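Local atomic coordinates of L-lysine 6-oxidase (Marinomonas mediterranea, PDB entry 3WEU), a protein that oxidises the side-chain amine of L-lysine through a cysteine tryptophylquinone cofactor, releasing the hydrogen peroxide that accounts for its antibacterial activity. Residues A[290-295]-A[420-425]; A[94-99]-A[119-124]. All coordinates share one frame; numbering follows the deposited sequence.

How the contacts relate
Contacts 1 and 2 lie on opposite sides of the chain's centre, about 46 Å apart between their centres, and share no helix or strand. Contact 1 is the more peripheral, about 31 Å from the chain's centre against about 20 Å for contact 2, although both are only partly buried. In contact 1 two short strands, one leading into helix 295-308 and the other following helix 407-418, are joined mainly by backbone hydrogen bonds and one asparagine amide. Contact 2 joins two parts of a single connection between strand 80-91 and helix 129-134; it has fewer backbone bonds and relies on aromatic stacking and on an arginine that binds sulfate.

Contact 1 (A[290-295]-A[420-425]); sequences DYVANF and EFTAGP
V292 meets the second segment where 290-295 and 420-425 form a miniature parallel sheet of two strands, 293-294 beside 421-422. Its CG1 methyl packs 3.7 Å from F421 CA and also touches T422 CG2, with the V292 and T422 side chains crossing at about a right angle. Next, A293 carries the regular parallel bonding: its N donates to E420 O at 2.9 Å, and its O accepts from T422 N, likewise at 2.9 Å. The methyl of A293 lies on the same side of the sheet as F421, facing helix 407-418, where L412 touches it; W416 of that helix meets the F421 ring.

N294 points to the other side, with T422, and combines strand pairing with helix capping. With CG anti to the backbone N (chi1 174°), the amide reaches across to the second segment, crossing the T422 side chain at about a right angle, and both N-H groups of N294 ND2 find acceptors there: T422 OG1 at 3.1 Å and G424 O at 2.8 Å. Both acceptors lie close to the amide plane, although ND2 stands above the carbonyl plane of G424. The opposite end of the same amide, OD1, accepts from R297 N, making N294 the N-cap of helix 295-308. All three bonds together fix the rotation of the amide. D298 OD2 accepts from N294 N as well.

F295, the first helical residue, continues the backbone pairing by giving its N to T422 O at 2.7 Å, while its CB packs against F421 CD2. The F295 side chain also packs on L300 and I303 of its own helix. At the margin of the pair, a water molecule lies 2.7 Å from T422 OG1 and donates a longer hydrogen bond of 3.2 Å to A293 O.

Contact 2 (A[94-99]-A[119-124]); sequences AAWYEF and VPWRNA. With SO4 (sulfate ion), chain C.
Y97 and W121 stack face to face, the tyrosine ring and the six-membered ring of the indole 3.8 Å apart between centroids and only 15° from parallel. W121 also turns an edge toward the face of W96 in an offset edge-to-face pair (planes at 78°), completing an aromatic cluster. The backbones are bridged at the same two residues, Y97 and W121: R122 N donates to W96 O at 2.8 Å, and E98 N to P120 O at 2.9 Å. Farther along, N123 ND2 reaches a lone pair of A94 O at 3.0 Å.

R122, extended from CG to NE, lays one face of its guanidinium over Y97 O and offers its edge to a sulfate, probably from the crystallisation liquor. R122 NE donates to sulfate O2 and R122 NH2 to sulfate O4, each at 2.9 Å; F99 N donates to the same O4 at 2.8 Å, in a nearly straight bond. This small anion site thus draws on both segments.

In the next shell, R122 NH1 binds K93 O and K503 O, while NH2 also binds M505 O. Y114 stacks on Y97 and accepts from W96 NE1, and D216 N bonds N123 OD1. Both segments belong to the long connection after strand 80-91, and R132 of the following helix 129-134 ties them together by donating to A95 O and R122 O.

Contact 1 (A[290-295]-A[420-425])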
# COMPACT_ATOMS: atom_id res chain seq x y z
N ASP A 290 -22.90 42.97 -37.41
CA ASP A 290 -22.42 44.31 -37.61
C ASP A 290 -21.63 44.88 -36.44
O ASP A 290 -21.16 45.99 -36.54
CB ASP A 290 -23.56 45.27 -38.00
CG ASP A 290 -24.73 45.22 -37.07
OD1 ASP A 290 -24.74 44.41 -36.11
OD2 ASP A 290 -25.71 45.97 -37.33
N TYR A 291 -21.39 44.10 -35.37
CA TYR A 291 -20.66 44.61 -34.22
C TYR A 291 -19.23 44.82 -34.58
O TYR A 291 -18.57 43.92 -35.11
CB TYR A 291 -20.74 43.64 -33.02
CG TYR A 291 -20.03 44.17 -31.77
CD1 TYR A 291 -20.68 45.03 -30.92
CD2 TYR A 291 -18.67 43.81 -31.45
CE1 TYR A 291 -20.05 45.54 -29.78
CE2 TYR A 291 -18.04 44.34 -30.31
CZ TYR A 291 -18.75 45.17 -29.47
OH TYR A 291 -18.22 45.74 -28.34
N VAL A 292 -18.72 45.99 -34.33
CA VAL A 292 -17.33 46.30 -34.69
C VAL A 292 -16.41 46.13 -33.47
O VAL A 292 -16.57 46.82 -32.45
CB VAL A 292 -17.25 47.76 -35.27
CG1 VAL A 292 -15.81 48.17 -35.54
CG2 VAL A 292 -18.08 47.89 -36.55
N ALA A 293 -15.48 45.17 -33.51
CA ALA A 293 -14.62 44.90 -32.37
C ALA A 293 -13.58 45.98 -32.28
O ALA A 293 -13.41 46.81 -33.20
CB ALA A 293 -13.96 43.51 -32.54
N ASN A 294 -12.81 45.96 -31.23
CA ASN A 294 -11.73 46.90 -31.09
C ASN A 294 -10.44 46.05 -30.93
O ASN A 294 -10.38 45.18 -30.05
CB ASN A 294 -11.91 47.76 -29.84
CG ASN A 294 -10.70 48.67 -29.58
OD1 ASN A 294 -9.92 48.47 -28.62
ND2 ASN A 294 -10.53 49.69 -30.44
N PHE A 295 -9.39 46.39 -31.68
CA PHE A 295 -8.19 45.58 -31.60
C PHE A 295 -7.60 45.55 -30.19
O PHE A 295 -7.34 44.46 -29.63
CB PHE A 295 -7.13 46.03 -32.56
CG PHE A 295 -5.91 45.13 -32.52
CD1 PHE A 295 -5.92 43.90 -33.15
CD2 PHE A 295 -4.78 45.51 -31.78
CE1 PHE A 295 -4.83 43.07 -33.07
CE2 PHE A 295 -3.67 44.70 -31.74
CZ PHE A 295 -3.70 43.48 -32.37
N GLU A 420 -14.06 43.89 -39.39
CA GLU A 420 -14.98 44.64 -38.53
C GLU A 420 -14.35 44.96 -37.21
O GLU A 420 -14.73 44.46 -36.18
CB GLU A 420 -16.24 43.87 -38.33
CG GLU A 420 -16.97 43.50 -39.63
CD GLU A 420 -17.70 44.72 -40.27
OE1 GLU A 420 -17.45 45.90 -39.89
OE2 GLU A 420 -18.52 44.49 -41.16
N PHE A 421 -13.33 45.77 -37.25
CA PHE A 421 -12.70 46.21 -36.06
C PHE A 421 -12.00 47.52 -36.22
O PHE A 421 -11.58 47.86 -37.30
CB PHE A 421 -11.63 45.23 -35.52
CG PHE A 421 -10.38 45.10 -36.36
CD1 PHE A 421 -10.36 44.34 -37.54
CD2 PHE A 421 -9.22 45.70 -35.95
CE1 PHE A 421 -9.18 44.15 -38.26
CE2 PHE A 421 -8.07 45.60 -36.71
CZ PHE A 421 -8.03 44.82 -37.86
N THR A 422 -11.79 48.18 -35.11
CA THR A 422 -11.02 49.39 -35.08
C THR A 422 -9.74 49.27 -34.37
O THR A 422 -9.47 48.30 -33.63
CB THR A 422 -11.84 50.44 -34.27
OG1 THR A 422 -12.22 49.84 -33.03
CG2 THR A 422 -13.08 50.83 -35.01
N ALA A 423 -8.95 50.29 -34.56
CA ALA A 423 -7.73 50.54 -33.87
C ALA A 423 -7.90 51.79 -33.09
O ALA A 423 -8.60 52.72 -33.52
CB ALA A 423 -6.61 50.67 -34.89
N GLY A 424 -7.31 51.85 -31.91
CA GLY A 424 -7.40 52.99 -31.07
C GLY A 424 -8.18 52.61 -29.81
O GLY A 424 -8.55 51.46 -29.61
N PRO A 425 -8.48 53.57 -28.98
CA PRO A 425 -9.21 53.29 -27.72
C PRO A 425 -10.63 52.84 -28.00
O PRO A 425 -11.28 53.23 -28.97
CB PRO A 425 -9.30 54.67 -27.04
CG PRO A 425 -8.92 55.64 -28.15
CD PRO A 425 -7.94 54.95 -29.00
O HOH W 1 -14.84 49.60 -32.45

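Contact 2 (A[94-99]-A[119-124])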
# COMPACT_ATOMS: atom_id res chain seq x y z
N ALA A 94 -16.35 17.91 0.85
CA ALA A 94 -16.49 16.54 1.38
C ALA A 94 -17.95 16.01 1.29
O ALA A 94 -18.17 14.82 1.33
CB ALA A 94 -15.95 16.42 2.79
N ALA A 95 -18.88 16.91 1.13
CA ALA A 95 -20.29 16.62 1.03
C ALA A 95 -20.80 16.53 -0.40
O ALA A 95 -21.95 16.15 -0.60
CB ALA A 95 -21.03 17.71 1.76
N TRP A 96 -19.96 16.87 -1.40
CA TRP A 96 -20.41 16.87 -2.76
C TRP A 96 -20.14 15.54 -3.49
O TRP A 96 -19.66 14.53 -2.93
CB TRP A 96 -19.85 18.10 -3.52
CG TRP A 96 -20.73 18.51 -4.77
CD1 TRP A 96 -20.33 18.59 -6.07
CD2 TRP A 96 -22.12 18.85 -4.76
NE1 TRP A 96 -21.34 18.97 -6.86
CE2 TRP A 96 -22.48 19.11 -6.09
CE3 TRP A 96 -23.10 18.91 -3.75
CZ2 TRP A 96 -23.76 19.46 -6.45
CZ3 TRP A 96 -24.39 19.22 -4.11
CH2 TRP A 96 -24.71 19.53 -5.45
N TYR A 97 -20.48 15.56 -4.76
CA TYR A 97 -20.20 14.45 -5.66
C TYR A 97 -18.74 14.31 -6.01
O TYR A 97 -18.01 15.29 -6.07
CB TYR A 97 -20.96 14.65 -6.96
CG TYR A 97 -22.45 14.67 -6.82
CD1 TYR A 97 -23.16 13.45 -6.76
CD2 TYR A 97 -23.16 15.83 -6.82
CE1 TYR A 97 -24.53 13.42 -6.66
CE2 TYR A 97 -24.56 15.80 -6.71
CZ TYR A 97 -25.21 14.56 -6.62
OH TYR A 97 -26.50 14.44 -6.56
N GLU A 98 -18.33 13.10 -6.31
CA GLU A 98 -17.03 12.83 -6.88
C GLU A 98 -16.94 13.59 -8.25
O GLU A 98 -17.94 13.66 -8.99
CB GLU A 98 -16.88 11.31 -7.10
CG GLU A 98 -16.60 10.53 -5.83
CD GLU A 98 -16.15 9.08 -6.09
OE1 GLU A 98 -16.14 8.60 -7.26
OE2 GLU A 98 -15.77 8.42 -5.09
N PHE A 99 -15.75 14.12 -8.58
CA PHE A 99 -15.60 14.78 -9.85
C PHE A 99 -15.41 13.76 -10.98
O PHE A 99 -14.54 12.92 -10.97
CB PHE A 99 -14.44 15.80 -9.84
CG PHE A 99 -14.41 16.63 -11.12
CD1 PHE A 99 -15.35 17.64 -11.32
CD2 PHE A 99 -13.51 16.34 -12.12
CE1 PHE A 99 -15.38 18.36 -12.48
CE2 PHE A 99 -13.55 17.07 -13.29
CZ PHE A 99 -14.46 18.08 -13.45
N VAL A 119 -23.58 9.65 -10.73
CA VAL A 119 -22.34 10.07 -10.07
C VAL A 119 -22.40 9.80 -8.55
O VAL A 119 -23.31 10.20 -7.91
CB VAL A 119 -22.04 11.56 -10.31
CG1 VAL A 119 -20.66 11.93 -9.77
CG2 VAL A 119 -22.04 11.85 -11.78
N PRO A 120 -21.41 9.16 -8.00
CA PRO A 120 -21.49 8.94 -6.56
C PRO A 120 -21.13 10.12 -5.67
O PRO A 120 -20.35 11.03 -6.07
CB PRO A 120 -20.51 7.81 -6.31
CG PRO A 120 -19.58 7.81 -7.42
CD PRO A 120 -20.24 8.51 -8.60
N TRP A 121 -21.64 10.09 -4.45
CA TRP A 121 -21.34 11.10 -3.47
C TRP A 121 -19.99 10.79 -2.94
O TRP A 121 -19.66 9.62 -2.81
CB TRP A 121 -22.32 11.01 -2.29
CG TRP A 121 -23.66 11.47 -2.59
CD1 TRP A 121 -24.76 10.68 -2.74
CD2 TRP A 121 -24.09 12.83 -2.86
NE1 TRP A 121 -25.86 11.46 -3.06
CE2 TRP A 121 -25.48 12.79 -3.10
CE3 TRP A 121 -23.45 14.06 -2.87
CZ2 TRP A 121 -26.24 13.95 -3.40
CZ3 TRP A 121 -24.21 15.23 -3.15
CH2 TRP A 121 -25.59 15.16 -3.36
N ARG A 122 -19.18 11.82 -2.63
CA ARG A 122 -18.02 11.61 -1.79
C ARG A 122 -18.46 11.11 -0.39
O ARG A 122 -19.55 11.43 0.02
CB ARG A 122 -17.21 12.89 -1.65
CG ARG A 122 -16.47 13.24 -2.94
CD ARG A 122 -16.09 14.74 -2.90
NE ARG A 122 -15.25 15.09 -4.05
CZ ARG A 122 -15.12 16.32 -4.54
NH1 ARG A 122 -15.67 17.37 -3.89
NH2 ARG A 122 -14.33 16.50 -5.61
N ASN A 123 -17.62 10.33 0.29
CA ASN A 123 -17.95 9.81 1.64
C ASN A 123 -19.34 9.14 1.60
O ASN A 123 -20.28 9.49 2.35
CB ASN A 123 -17.91 10.92 2.64
CG ASN A 123 -16.48 11.48 2.76
OD1 ASN A 123 -15.58 10.81 3.20
ND2 ASN A 123 -16.30 12.74 2.32
N ALA A 124 -19.42 8.20 0.67
CA ALA A 124 -20.71 7.59 0.25
C ALA A 124 -21.40 6.73 1.35
O ALA A 124 -22.59 6.54 1.31
CB ALA A 124 -20.46 6.75 -1.01
S SO4 C . -13.17 12.76 -6.08
O1 SO4 C . -13.74 11.47 -6.64
O2 SO4 C . -13.61 12.75 -4.63
O3 SO4 C . -11.66 12.72 -6.11
O4 SO4 C . -13.58 14.01 -6.86
O HOH W 2 -17.66 8.03 -3.07